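Local structure of 6-phospho-beta-d glycosidase (Streptococcus pyogenes, 5FOO) at residues 253-261 / 283-294. The protein probably hydrolyses the beta-glycosidic bond of 6-phosphorylated beta-glucosides, as a glycoside hydrolase of family 1. The protein carries 1 engineered substitution. Numbering follows the deposited sequence.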
loop_
_atom_site.group_PDB
_atom_site.type_symbol
_atom_site.label_atom_id
_atom_site.label_comp_id
_atom_site.label_asym_id
_atom_site.label_seq_id
_atom_site.Cartn_x
_atom_site.Cartn_y
_atom_site.Cartn_z
ATOM N N MET A 253 1.820 -11.913 -6.254
ATOM C CA MET A 253 2.811 -12.620 -5.430
ATOM C C MET A 253 3.695 -13.547 -6.245
ATOM O O MET A 253 4.893 -13.511 -6.092
ATOM C CB MET A 253 2.196 -13.407 -4.305
ATOM C CG MET A 253 1.725 -12.554 -3.142
ATOM S SD MET A 253 3.067 -11.845 -2.162
ATOM C CE MET A 253 3.750 -13.337 -1.445
ATOM N N GLU A 254 3.087 -14.331 -7.135
ATOM C CA GLU A 254 3.806 -15.261 -7.973
ATOM C C GLU A 254 4.719 -14.491 -8.874
ATOM O O GLU A 254 5.850 -14.883 -9.031
ATOM C CB GLU A 254 2.892 -16.203 -8.768
ATOM C CG GLU A 254 2.178 -17.254 -7.935
ATOM C CD GLU A 254 3.141 -18.160 -7.190
ATOM O OE1 GLU A 254 4.217 -18.480 -7.740
ATOM O OE2 GLU A 254 2.801 -18.546 -6.056
ATOM N N ALA A 255 4.237 -13.415 -9.491
ATOM C CA ALA A 255 5.093 -12.590 -10.324
ATOM C C ALA A 255 6.237 -11.895 -9.542
ATOM O O ALA A 255 7.375 -11.906 -9.989
ATOM C CB ALA A 255 4.297 -11.557 -11.055
ATOM N N ALA A 256 5.947 -11.318 -8.378
ATOM C CA ALA A 256 6.976 -10.650 -7.565
ATOM C C ALA A 256 8.109 -11.593 -7.087
ATOM O O ALA A 256 9.267 -11.246 -7.208
ATOM C CB ALA A 256 6.357 -9.975 -6.370
ATOM N N VAL A 257 7.736 -12.753 -6.546
ATOM C CA VAL A 257 8.621 -13.622 -5.832
ATOM C C VAL A 257 9.209 -14.695 -6.765
ATOM O O VAL A 257 10.382 -14.924 -6.730
ATOM C CB VAL A 257 7.866 -14.336 -4.713
ATOM C CG1 VAL A 257 8.760 -15.328 -4.009
ATOM C CG2 VAL A 257 7.270 -13.327 -3.698
ATOM N N HIS A 258 8.380 -15.358 -7.577
ATOM C CA HIS A 258 8.801 -16.424 -8.442
ATOM C C HIS A 258 8.914 -15.999 -9.852
ATOM O O HIS A 258 9.386 -16.776 -10.608
ATOM C CB HIS A 258 7.941 -17.691 -8.314
ATOM C CG HIS A 258 7.960 -18.292 -6.934
ATOM N ND1 HIS A 258 6.822 -18.452 -6.170
ATOM C CD2 HIS A 258 8.989 -18.708 -6.153
ATOM C CE1 HIS A 258 7.136 -18.975 -4.998
ATOM N NE2 HIS A 258 8.452 -19.103 -4.948
ATOM N N GLY A 259 8.570 -14.775 -10.226
ATOM C CA GLY A 259 8.837 -14.324 -11.612
ATOM C C GLY A 259 7.976 -15.049 -12.675
ATOM O O GLY A 259 8.379 -15.119 -13.841
ATOM N N LYS A 260 6.804 -15.563 -12.274
ATOM C CA LYS A 260 5.868 -16.255 -13.174
ATOM C C LYS A 260 4.451 -15.881 -12.798
ATOM O O LYS A 260 4.165 -15.535 -11.656
ATOM C CB LYS A 260 5.974 -17.793 -13.061
ATOM C CG LYS A 260 7.365 -18.382 -13.008
ATOM N N PHE A 261 3.521 -15.969 -13.736
ATOM C CA PHE A 261 2.106 -15.843 -13.364
ATOM C C PHE A 261 1.566 -17.220 -12.998
ATOM O O PHE A 261 2.077 -18.178 -13.446
ATOM C CB PHE A 261 1.373 -15.228 -14.463
ATOM C CG PHE A 261 1.747 -13.798 -14.684
ATOM C CD1 PHE A 261 1.294 -12.831 -13.827
ATOM C CD2 PHE A 261 2.574 -13.430 -15.739
ATOM C CE1 PHE A 261 1.665 -11.497 -14.031
ATOM C CE2 PHE A 261 2.930 -12.113 -15.921
ATOM C CZ PHE A 261 2.477 -11.144 -15.067
ATOM N N LEU A 283 8.009 -11.611 -20.583
ATOM C CA LEU A 283 7.944 -12.714 -19.631
ATOM C C LEU A 283 9.307 -13.145 -19.020
ATOM O O LEU A 283 9.384 -13.529 -17.834
ATOM C CB LEU A 283 7.221 -13.931 -20.206
ATOM C CG LEU A 283 5.734 -13.635 -20.515
ATOM C CD1 LEU A 283 5.059 -14.727 -21.362
ATOM C CD2 LEU A 283 4.953 -13.370 -19.252
ATOM N N ALA A 284 10.352 -13.074 -19.830
ATOM C CA ALA A 284 11.718 -13.372 -19.368
ATOM C C ALA A 284 12.235 -12.244 -18.455
ATOM O O ALA A 284 12.890 -12.529 -17.442
ATOM C CB ALA A 284 12.650 -13.577 -20.571
ATOM N N LEU A 285 11.895 -10.986 -18.756
ATOM C CA LEU A 285 12.242 -9.846 -17.852
ATOM C C LEU A 285 11.616 -10.083 -16.496
ATOM O O LEU A 285 12.297 -9.972 -15.481
ATOM C CB LEU A 285 11.816 -8.490 -18.435
ATOM C CG LEU A 285 12.772 -7.327 -18.641
ATOM C CD1 LEU A 285 14.193 -7.788 -18.943
ATOM C CD2 LEU A 285 12.284 -6.411 -19.777
ATOM N N ILE A 286 10.358 -10.533 -16.455
ATOM C CA ILE A 286 9.661 -10.808 -15.202
ATOM C C ILE A 286 10.316 -11.978 -14.441
ATOM O O ILE A 286 10.486 -11.909 -13.233
ATOM C CB ILE A 286 8.121 -11.008 -15.431
ATOM C CG1 ILE A 286 7.487 -9.717 -15.951
ATOM C CG2 ILE A 286 7.431 -11.474 -14.165
ATOM C CD1 ILE A 286 6.074 -9.851 -16.561
ATOM N N ALA A 287 10.701 -13.032 -15.160
ATOM C CA ALA A 287 11.330 -14.179 -14.553
ATOM C C ALA A 287 12.729 -13.809 -13.963
ATOM O O ALA A 287 13.171 -14.393 -12.945
ATOM C CB ALA A 287 11.490 -15.298 -15.577
ATOM N N GLU A 288 13.364 -12.823 -14.571
ATOM C CA GLU A 288 14.710 -12.453 -14.186
ATOM C C GLU A 288 14.834 -11.301 -13.176
ATOM O O GLU A 288 15.938 -11.040 -12.712
ATOM C CB GLU A 288 15.439 -12.060 -15.394
ATOM C CG GLU A 288 15.804 -13.238 -16.243
ATOM C CD GLU A 288 16.350 -12.816 -17.579
ATOM O OE1 GLU A 288 16.639 -11.620 -17.756
ATOM O OE2 GLU A 288 16.404 -13.682 -18.448
ATOM N N ASN A 289 13.720 -10.660 -12.811
ATOM C CA ASN A 289 13.731 -9.412 -12.023
ATOM C C ASN A 289 12.630 -9.481 -11.004
ATOM O O ASN A 289 11.494 -8.997 -11.236
ATOM C CB ASN A 289 13.560 -8.241 -12.930
ATOM C CG ASN A 289 14.736 -8.066 -13.872
ATOM O OD1 ASN A 289 14.739 -8.466 -15.061
ATOM N ND2 ASN A 289 15.727 -7.459 -13.359
ATOM N N ARG A 290 12.957 -10.179 -9.922
ATOM C CA ARG A 290 12.024 -10.476 -8.834
ATOM C C ARG A 290 12.470 -9.745 -7.523
ATOM O O ARG A 290 13.590 -9.265 -7.401
ATOM C CB ARG A 290 11.973 -11.991 -8.616
ATOM C CG ARG A 290 11.680 -12.805 -9.880
ATOM C CD ARG A 290 11.965 -14.320 -9.682
ATOM N NE ARG A 290 13.419 -14.557 -9.462
ATOM C CZ ARG A 290 13.988 -14.973 -8.332
ATOM N NH1 ARG A 290 13.255 -15.317 -7.262
ATOM N NH2 ARG A 290 15.319 -15.097 -8.288
ATOM N N VAL A 291 11.581 -9.669 -6.551
ATOM C CA VAL A 291 11.806 -8.822 -5.388
ATOM C C VAL A 291 12.892 -9.372 -4.459
ATOM O O VAL A 291 13.080 -10.552 -4.412
ATOM C CB VAL A 291 10.515 -8.638 -4.581
ATOM C CG1 VAL A 291 9.407 -7.986 -5.434
ATOM C CG2 VAL A 291 10.072 -9.940 -3.918
ATOM N N ASP A 292 13.573 -8.517 -3.704
ATOM C CA ASP A 292 14.488 -8.955 -2.560
ATOM C C ASP A 292 13.662 -9.256 -1.330
ATOM O O ASP A 292 13.995 -10.094 -0.498
ATOM C CB ASP A 292 15.435 -7.803 -2.216
ATOM C CG ASP A 292 16.311 -7.463 -3.360
ATOM O OD1 ASP A 292 16.865 -8.449 -3.831
ATOM O OD2 ASP A 292 16.465 -6.296 -3.829
ATOM N N TYR A 293 12.548 -8.548 -1.214
ATOM C CA TYR A 293 11.699 -8.625 -0.053
ATOM C C TYR A 293 10.316 -8.017 -0.348
ATOM O O TYR A 293 10.098 -7.455 -1.434
ATOM C CB TYR A 293 12.378 -7.968 1.160
ATOM C CG TYR A 293 12.751 -6.530 1.139
ATOM C CD1 TYR A 293 12.445 -5.682 0.108
ATOM C CD2 TYR A 293 13.412 -5.983 2.252
ATOM C CE1 TYR A 293 12.781 -4.363 0.135
ATOM C CE2 TYR A 293 13.779 -4.658 2.285
ATOM C CZ TYR A 293 13.411 -3.845 1.245
ATOM O OH TYR A 293 13.764 -2.523 1.266
ATOM N N LEU A 294 9.386 -8.174 0.580
ATOM C CA LEU A 294 8.017 -7.672 0.378
ATOM C C LEU A 294 7.561 -6.863 1.536
ATOM O O LEU A 294 7.932 -7.121 2.705
ATOM C CB LEU A 294 7.019 -8.795 0.235
ATOM C CG LEU A 294 7.084 -9.567 -1.081
ATOM C CD1 LEU A 294 6.289 -10.847 -0.902
ATOM C CD2 LEU A 294 6.643 -8.790 -2.312
HETATM O O HOH W 1 8.676 -9.637 -10.675
HETATM O O HOH W 2 7.593 -14.953 -16.343
#
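Ala256 O and Val257 O, in the last turn of helix 235-258, accept hydrogen bonds from Val291 N and Arg290 NH1 in the chain that leads from helix 280-288 into strand 293-297. Val291 N lies 2.9 Å from Ala256 O. Arg290 NH1 approaches Val257 O at the same length; NH1 sits nearly along the C=O axis, and the oxygen lies in the guanidinium plane. Arg290 CD packs 3.5 Å from Gly259 N, and the bend at chi3 (-66°) then turns the guanidinium toward Val257 O. Ala255 O is joined to Asn289 O by a water that donates to both.

Packing is tightest where the backbones come together at Gly259. With no side chain between them, its CA lies 3.3 Å from Ile286 O. Gly259 O makes a CA-H...O contact with Ala287 CA (3.2 Å), and the positive phi (68°) turns the chain out of the helix here. On the buried side, Leu294 reaches toward the helix and its CD1 touches Met253 CE at 3.6 Å and the CG2 branch of Val257. Ala256 CB sits against Val291 CG1, and Met353 of helix 344-356 touches both Met253 and Leu294.

The contact is looser at Phe261 and Leu283. Leu283 CD2 comes to the edge of the Phe261 ring, 4.1 Å from CE2, while Ile286 CD1 approaches it obliquely; a second water donates to both Gly259 O and Leu283 O. Leu283 is exposed, whereas Ile286 is buried and also touches Ala201 of helix 186-208. Midway along, Arg290 and Ala287 form the exposed outer side.

Helix 235-258 follows strand 218-224 and precedes strand 293-297, so the contact lies within the beta-alpha-beta crossover between the fifth and sixth strands of the family 1 TIM barrel.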